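PDB 4GEY: porin B from Pseudomonas putida, which forms a beta-barrel channel in the outer membrane through which sugars, probably including glucose, enter the cell. Local coordinates for residues A[159-164]-A[294-299]; A[363-368]-A[381-386]. The protein carries 2 engineered substitutions. All blocks are in the same frame, centred on the assembly; numbering follows the deposited sequence.

Both contacts join a segment without regular structure to a regular element, one on the inner side of the barrel wall, one in a long loop beyond the strand ends. In interaction 1, 159-164 meets the barrel strand 282-298, and the contact's centre lies about 12 Å from the centre of the chain. The centre of interaction 2 is farther out, about 28 Å from the chain's centre; there helix 359-372 and the chain that follows it pack together within a single connection between strands. The two contacts share no element and do not touch. Each is partly buried and has no hydrogen bond across it. Interaction 1 mixes two amide side chains with a phenyl ring, a proline and a valine; interaction 2 is mostly methyl against methyl, with one glutamate at its margin.

Interaction 1: residues A[159-164]-A[294-299]; sequences NSFPCD and VAQQQV
Gln296 reaches from the barrel strand toward Phe161 and Pro162. Its CB carries CG on the side of the backbone N (chi1 -59°), and the chain then runs extended. CG lies 4.0 Å from Phe161 CE1. Next, CD sits 3.9 Å from the same CE1, with the amide plane turned 51° from the ring. At the tip, NE2 comes 3.6 Å from Pro162 CD; a long side chain with a polar end suits this partly exposed place. Pro162 CD itself rests over one face of the Phe161 ring, off toward the rim. Cutting Gln296 back to alanine would strip away CG and the amide, and Phe161 CE1 and Pro162 CD would probably lose their packing partner. Val294 serves two neighbours with its two methyls: CG1 touches Phe161 CD1 at 3.8 Å, and CG2 lies 3.2 Å from the side-chain ND2 of Asn159, whose OD1 is held by Ser173 and Val175. Both strand residues face the barrel interior, where the loop, tied by the Cys163-Cys171 disulfide, folds in; the Phe161 side chain is about 10 Å from bound beta-D-glucopyranose, consistent with a place near the sugar path. Strand 282-298 runs between strands 248-259 and 309-319, and Phe161 meets Phe313 of the latter edge-to-face.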
ATOM      1  N   ASN A 159      -6.501  -6.671   4.067  1.00 23.96           N
ATOM      2  CA  ASN A 159      -6.819  -5.559   3.167  1.00 24.09           C
ATOM      3  C   ASN A 159      -5.870  -5.575   1.968  1.00 24.69           C
ATOM      4  O   ASN A 159      -5.581  -4.548   1.360  1.00 26.23           O
ATOM      5  CB  ASN A 159      -6.728  -4.238   3.954  1.00 21.80           C
ATOM      6  CG  ASN A 159      -7.136  -3.014   3.139  1.00 32.77           C
ATOM      7  OD1 ASN A 159      -6.472  -1.976   3.184  1.00 31.63           O
ATOM      8  ND2 ASN A 159      -8.223  -3.131   2.392  1.00 34.85           N
ATOM      9  N   SER A 160      -5.370  -6.762   1.645  1.00 25.82           N
ATOM     10  CA  SER A 160      -4.348  -6.914   0.612  1.00 23.13           C
ATOM     11  C   SER A 160      -4.873  -6.593  -0.776  1.00 24.21           C
ATOM     12  O   SER A 160      -5.990  -6.973  -1.122  1.00 30.18           O
ATOM     13  CB  SER A 160      -3.796  -8.331   0.634  1.00 23.86           C
ATOM     14  OG  SER A 160      -3.381  -8.692   1.923  1.00 21.89           O
ATOM     15  N   PHE A 161      -4.048  -5.901  -1.562  1.00 24.65           N
ATOM     16  CA  PHE A 161      -4.370  -5.496  -2.940  1.00 26.47           C
ATOM     17  C   PHE A 161      -3.037  -5.477  -3.696  1.00 25.72           C
ATOM     18  O   PHE A 161      -2.013  -5.178  -3.097  1.00 23.09           O
ATOM     19  CB  PHE A 161      -5.034  -4.107  -2.933  1.00 22.89           C
ATOM     20  CG  PHE A 161      -5.585  -3.668  -4.279  1.00 28.58           C
ATOM     21  CD1 PHE A 161      -6.746  -4.234  -4.794  1.00 21.75           C
ATOM     22  CD2 PHE A 161      -4.952  -2.667  -5.013  1.00 28.84           C
ATOM     23  CE1 PHE A 161      -7.245  -3.833  -6.022  1.00 21.24           C
ATOM     24  CE2 PHE A 161      -5.448  -2.253  -6.241  1.00 22.58           C
ATOM     25  CZ  PHE A 161      -6.591  -2.837  -6.752  1.00 24.02           C
ATOM     26  N   PRO A 162      -3.036  -5.813  -5.005  1.00 30.20           N
ATOM     27  CA  PRO A 162      -1.769  -5.874  -5.761  1.00 20.47           C
ATOM     28  C   PRO A 162      -1.105  -4.513  -5.932  1.00 25.19           C
ATOM     29  O   PRO A 162      -1.610  -3.481  -5.476  1.00 32.90           O
ATOM     30  CB  PRO A 162      -2.192  -6.413  -7.134  1.00 20.77           C
ATOM     31  CG  PRO A 162      -3.486  -7.108  -6.906  1.00 21.00           C
ATOM     32  CD  PRO A 162      -4.173  -6.324  -5.793  1.00 25.72           C
ATOM     33  N   CYS A 163       0.028  -4.501  -6.613  1.00 25.76           N
ATOM     34  CA  CYS A 163       0.784  -3.268  -6.754  1.00 30.83           C
ATOM     35  C   CYS A 163       1.380  -3.139  -8.147  1.00 29.29           C
ATOM     36  O   CYS A 163       2.603  -3.083  -8.315  1.00 20.46           O
ATOM     37  CB  CYS A 163       1.892  -3.190  -5.708  1.00 20.07           C
ATOM     38  SG  CYS A 163       2.612  -1.550  -5.573  1.00 41.97           S
ATOM     39  N   ASP A 164       0.505  -3.086  -9.143  1.00 21.49           N
ATOM     40  CA  ASP A 164       0.955  -2.905 -10.511  1.00 20.73           C
ATOM     41  C   ASP A 164       0.929  -1.431 -10.920  1.00 32.75           C
ATOM     42  O   ASP A 164       1.800  -0.986 -11.682  1.00 33.43           O
ATOM     43  CB  ASP A 164       0.158  -3.779 -11.473  1.00 21.13           C
ATOM     44  CG  ASP A 164       0.559  -5.240 -11.391  1.00 37.31           C
ATOM     45  OD1 ASP A 164       1.734  -5.511 -11.048  1.00 33.71           O
ATOM     46  OD2 ASP A 164      -0.299  -6.117 -11.664  1.00 35.84           O
ATOM     47  N   VAL A 294     -12.579  -4.726  -0.110  1.00 36.71           N
ATOM     48  CA  VAL A 294     -11.823  -4.886  -1.339  1.00 35.53           C
ATOM     49  C   VAL A 294     -12.565  -5.858  -2.213  1.00 31.60           C
ATOM     50  O   VAL A 294     -12.980  -6.923  -1.755  1.00 27.46           O
ATOM     51  CB  VAL A 294     -10.423  -5.444  -1.110  1.00 34.37           C
ATOM     52  CG1 VAL A 294      -9.560  -5.171  -2.351  1.00 26.17           C
ATOM     53  CG2 VAL A 294      -9.804  -4.825   0.134  1.00 21.81           C
ATOM     54  N   ALA A 295     -12.737  -5.489  -3.472  1.00 24.63           N
ATOM     55  CA  ALA A 295     -13.389  -6.368  -4.406  1.00 23.33           C
ATOM     56  C   ALA A 295     -12.606  -6.389  -5.710  1.00 30.19           C
ATOM     57  O   ALA A 295     -12.186  -5.349  -6.206  1.00 36.75           O
ATOM     58  CB  ALA A 295     -14.814  -5.920  -4.631  1.00 23.95           C
ATOM     59  N   GLN A 296     -12.392  -7.586  -6.241  1.00 31.58           N
ATOM     60  CA  GLN A 296     -11.740  -7.762  -7.528  1.00 23.31           C
ATOM     61  C   GLN A 296     -12.449  -8.893  -8.239  1.00 26.35           C
ATOM     62  O   GLN A 296     -12.705  -9.936  -7.650  1.00 33.75           O
ATOM     63  CB  GLN A 296     -10.276  -8.135  -7.343  1.00 22.83           C
ATOM     64  CG  GLN A 296      -9.440  -7.136  -6.569  1.00 22.15           C
ATOM     65  CD  GLN A 296      -8.034  -7.655  -6.341  1.00 26.16           C
ATOM     66  OE1 GLN A 296      -7.714  -8.170  -5.267  1.00 30.15           O
ATOM     67  NE2 GLN A 296      -7.186  -7.541  -7.364  1.00 28.25           N
ATOM     68  N   GLN A 297     -12.760  -8.701  -9.511  1.00 24.45           N
ATOM     69  CA  GLN A 297     -13.499  -9.702 -10.251  1.00 25.32           C
ATOM     70  C   GLN A 297     -13.097  -9.741 -11.714  1.00 25.62           C
ATOM     71  O   GLN A 297     -13.055  -8.717 -12.382  1.00 25.51           O
ATOM     72  CB  GLN A 297     -14.986  -9.406 -10.142  1.00 25.95           C
ATOM     73  CG  GLN A 297     -15.863 -10.426 -10.805  1.00 28.50           C
ATOM     74  CD  GLN A 297     -15.763 -11.768 -10.121  1.00 31.76           C
ATOM     75  OE1 GLN A 297     -16.056 -11.891  -8.930  1.00 28.20           O
ATOM     76  NE2 GLN A 297     -15.320 -12.778 -10.863  1.00 31.78           N
ATOM     77  N   GLN A 298     -12.796 -10.931 -12.215  1.00 26.08           N
ATOM     78  CA  GLN A 298     -12.638 -11.101 -13.648  1.00 38.03           C
ATOM     79  C   GLN A 298     -14.028 -11.245 -14.263  1.00 36.03           C
ATOM     80  O   GLN A 298     -14.803 -12.090 -13.852  1.00 31.59           O
ATOM     81  CB  GLN A 298     -11.771 -12.324 -13.969  1.00 35.77           C
ATOM     82  CG  GLN A 298     -11.357 -12.428 -15.439  1.00 37.61           C
ATOM     83  CD  GLN A 298     -10.407 -13.599 -15.730  1.00 42.02           C
ATOM     84  OE1 GLN A 298      -9.756 -14.145 -14.827  1.00 37.67           O
ATOM     85  NE2 GLN A 298     -10.325 -13.984 -17.006  1.00 28.64           N
ATOM     86  N   VAL A 299     -14.345 -10.416 -15.250  1.00 38.00           N
ATOM     87  CA  VAL A 299     -15.668 -10.462 -15.851  1.00 34.33           C
ATOM     88  C   VAL A 299     -15.721 -11.007 -17.287  1.00 32.46           C
ATOM     89  O   VAL A 299     -16.780 -11.452 -17.730  1.00 33.10           O
ATOM     90  CB  VAL A 299     -16.425  -9.112 -15.718  1.00 46.64           C
ATOM     91  CG1 VAL A 299     -16.658  -8.792 -14.251  1.00 49.07           C
ATOM     92  CG2 VAL A 299     -15.669  -7.986 -16.385  1.00 28.51           C
TER

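Interaction 2: residues A[363-368]-A[381-386]; sequences KRAELL and GFVPLQ
Leu385 and Val383 are brought onto helix 359-372 by their first torsions. Leu385 holds CG opposite its carbonyl carbon (chi1 -61°), which carries both methyls to the helix although CB does not head there; Val383, with CG1 trans to its own nitrogen (chi1 174°), turns that methyl to the same surface. Between them sits Ala365. Its CB is 3.9 Å from Leu385 CD2 and 4.0 Å from Val383 CG1, and a residue this small lets the loop backbone come near, with the CA atoms of Ala365 and Val383 6.1 Å apart. One residue on, Glu366 crosses Leu385 at about a right angle: its CG lies 3.7 Å from each of CD1 and CD2. A glutamate suits this margin, because its methylene stem can pack on leucine while its charged end finds a polar partner; OE2 also touches Leu385 CD1 (3.6 Å) and makes a long, weak ion pair with Lys362. Leu368 completes the face more loosely, its CD2 4.5 Å from Val383 CG1; the same leucine methyl lies over one face of the Arg364 guanidinium, a turn earlier. Asn369 adds a polar tie, its OD1 accepting from Val383 N. The whole is a helix-containing loop of a beta-barrel porin: the long connection between strands 347-357 and 388-399, probably extracellular, folds back on its own helix through a small apolar patch.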
ATOM      1  N   LYS A 363     -12.387  22.508   9.295  1.00 30.53           N
ATOM      2  CA  LYS A 363     -12.997  23.497  10.192  1.00 31.89           C
ATOM      3  C   LYS A 363     -11.961  24.082  11.140  1.00 40.02           C
ATOM      4  O   LYS A 363     -11.945  25.296  11.395  1.00 34.89           O
ATOM      5  CB  LYS A 363     -14.157  22.901  11.002  1.00 36.65           C
ATOM      6  CG  LYS A 363     -15.524  22.942  10.311  1.00 33.03           C
ATOM      7  N   ARG A 364     -11.091  23.213  11.649  1.00 41.67           N
ATOM      8  CA  ARG A 364     -10.017  23.635  12.531  1.00 39.63           C
ATOM      9  C   ARG A 364      -9.092  24.611  11.812  1.00 45.49           C
ATOM     10  O   ARG A 364      -8.610  25.593  12.403  1.00 42.34           O
ATOM     11  CB  ARG A 364      -9.214  22.432  13.023  1.00 35.40           C
ATOM     12  CG  ARG A 364      -8.035  22.837  13.887  1.00 36.61           C
ATOM     13  CD  ARG A 364      -7.373  21.680  14.610  1.00 33.81           C
ATOM     14  NE  ARG A 364      -6.160  22.154  15.275  1.00 37.03           N
ATOM     15  CZ  ARG A 364      -4.988  22.317  14.657  1.00 39.60           C
ATOM     16  NH1 ARG A 364      -4.862  22.017  13.372  1.00 30.66           N
ATOM     17  NH2 ARG A 364      -3.939  22.775  15.327  1.00 38.48           N
ATOM     18  N   ALA A 365      -8.840  24.331  10.535  1.00 38.65           N
ATOM     19  CA  ALA A 365      -7.951  25.166   9.753  1.00 38.50           C
ATOM     20  C   ALA A 365      -8.559  26.551   9.540  1.00 44.64           C
ATOM     21  O   ALA A 365      -7.865  27.569   9.627  1.00 42.03           O
ATOM     22  CB  ALA A 365      -7.647  24.511   8.423  1.00 29.32           C
ATOM     23  N   GLU A 366      -9.858  26.578   9.252  1.00 45.61           N
ATOM     24  CA  GLU A 366     -10.553  27.832   9.009  1.00 42.37           C
ATOM     25  C   GLU A 366     -10.444  28.705  10.250  1.00 42.73           C
ATOM     26  O   GLU A 366     -10.227  29.917  10.169  1.00 42.10           O
ATOM     27  CB  GLU A 366     -12.010  27.570   8.647  1.00 32.91           C
ATOM     28  CG  GLU A 366     -12.276  27.516   7.160  1.00 40.14           C
ATOM     29  CD  GLU A 366     -13.638  26.945   6.833  1.00 53.09           C
ATOM     30  OE1 GLU A 366     -14.237  26.281   7.708  1.00 53.02           O
ATOM     31  OE2 GLU A 366     -14.109  27.149   5.693  1.00 63.91           O
ATOM     32  N   LEU A 367     -10.560  28.054  11.402  1.00 45.43           N
ATOM     33  CA  LEU A 367     -10.381  28.697  12.692  1.00 37.80           C
ATOM     34  C   LEU A 367      -8.987  29.284  12.876  1.00 40.84           C
ATOM     35  O   LEU A 367      -8.850  30.429  13.313  1.00 47.76           O
ATOM     36  CB  LEU A 367     -10.658  27.689  13.795  1.00 41.14           C
ATOM     37  CG  LEU A 367     -11.811  28.025  14.732  1.00 47.59           C
ATOM     38  CD1 LEU A 367     -12.932  28.712  13.963  1.00 37.70           C
ATOM     39  CD2 LEU A 367     -12.289  26.732  15.376  1.00 41.84           C
ATOM     40  N   LEU A 368      -7.961  28.488  12.567  1.00 42.03           N
ATOM     41  CA  LEU A 368      -6.566  28.935  12.616  1.00 34.47           C
ATOM     42  C   LEU A 368      -6.368  30.219  11.812  1.00 40.56           C
ATOM     43  O   LEU A 368      -5.761  31.186  12.293  1.00 35.98           O
ATOM     44  CB  LEU A 368      -5.640  27.849  12.064  1.00 41.48           C
ATOM     45  CG  LEU A 368      -4.819  26.919  12.968  1.00 37.28           C
ATOM     46  CD1 LEU A 368      -5.296  26.944  14.394  1.00 34.29           C
ATOM     47  CD2 LEU A 368      -4.838  25.494  12.423  1.00 34.33           C
ATOM     48  N   GLY A 381       1.955  31.775   6.055  1.00 36.86           N
ATOM     49  CA  GLY A 381       1.320  31.499   7.326  1.00 37.03           C
ATOM     50  C   GLY A 381      -0.118  31.030   7.208  1.00 40.90           C
ATOM     51  O   GLY A 381      -0.729  30.653   8.210  1.00 43.21           O
ATOM     52  N   PHE A 382      -0.670  31.062   5.997  1.00 31.09           N
ATOM     53  CA  PHE A 382      -2.038  30.623   5.798  1.00 30.76           C
ATOM     54  C   PHE A 382      -2.003  29.115   5.802  1.00 33.45           C
ATOM     55  O   PHE A 382      -1.047  28.513   5.315  1.00 36.66           O
ATOM     56  CB  PHE A 382      -2.608  31.169   4.481  1.00 30.61           C
ATOM     57  CG  PHE A 382      -4.027  30.734   4.181  1.00 30.68           C
ATOM     58  CD1 PHE A 382      -5.120  31.475   4.651  1.00 36.15           C
ATOM     59  CD2 PHE A 382      -4.276  29.603   3.400  1.00 29.35           C
ATOM     60  CE1 PHE A 382      -6.438  31.081   4.366  1.00 33.98           C
ATOM     61  CE2 PHE A 382      -5.589  29.201   3.109  1.00 34.89           C
ATOM     62  CZ  PHE A 382      -6.670  29.937   3.600  1.00 30.17           C
ATOM     63  N   VAL A 383      -3.045  28.507   6.361  1.00 37.28           N
ATOM     64  CA  VAL A 383      -3.134  27.060   6.484  1.00 33.97           C
ATOM     65  C   VAL A 383      -4.203  26.495   5.553  1.00 32.24           C
ATOM     66  O   VAL A 383      -5.392  26.652   5.800  1.00 42.07           O
ATOM     67  CB  VAL A 383      -3.431  26.680   7.946  1.00 38.99           C
ATOM     68  CG1 VAL A 383      -3.687  25.166   8.105  1.00 28.69           C
ATOM     69  CG2 VAL A 383      -2.291  27.162   8.824  1.00 36.91           C
ATOM     70  N   PRO A 384      -3.772  25.839   4.472  1.00 31.36           N
ATOM     71  CA  PRO A 384      -4.661  25.365   3.401  1.00 32.52           C
ATOM     72  C   PRO A 384      -5.835  24.540   3.888  1.00 31.83           C
ATOM     73  O   PRO A 384      -5.694  23.764   4.827  1.00 38.01           O
ATOM     74  CB  PRO A 384      -3.738  24.513   2.530  1.00 25.91           C
ATOM     75  CG  PRO A 384      -2.392  25.198   2.680  1.00 31.29           C
ATOM     76  CD  PRO A 384      -2.348  25.644   4.137  1.00 33.32           C
ATOM     77  N   LEU A 385      -6.986  24.741   3.248  1.00 31.93           N
ATOM     78  CA  LEU A 385      -8.208  24.029   3.573  1.00 27.02           C
ATOM     79  C   LEU A 385      -8.213  22.725   2.801  1.00 32.59           C
ATOM     80  O   LEU A 385      -8.284  22.715   1.569  1.00 35.10           O
ATOM     81  CB  LEU A 385      -9.439  24.871   3.208  1.00 33.39           C
ATOM     82  CG  LEU A 385      -9.647  26.240   3.889  1.00 32.31           C
ATOM     83  CD1 LEU A 385     -11.086  26.668   3.749  1.00 29.66           C
ATOM     84  CD2 LEU A 385      -9.257  26.220   5.360  1.00 29.31           C
ATOM     85  N   GLN A 386      -8.111  21.621   3.526  1.00 32.59           N
ATOM     86  CA  GLN A 386      -8.037  20.320   2.883  1.00 30.98           C
ATOM     87  C   GLN A 386      -9.407  19.686   2.740  1.00 29.18           C
ATOM     88  O   GLN A 386     -10.106  19.474   3.723  1.00 33.41           O
ATOM     89  CB  GLN A 386      -7.100  19.403   3.648  1.00 29.04           C
ATOM     90  CG  GLN A 386      -5.680  19.856   3.587  1.00 24.37           C
ATOM     91  CD  GLN A 386      -4.748  18.893   4.267  1.00 34.66           C
ATOM     92  OE1 GLN A 386      -4.729  18.796   5.496  1.00 34.14           O
ATOM     93  NE2 GLN A 386      -3.964  18.171   3.473  1.00 36.52           N
TER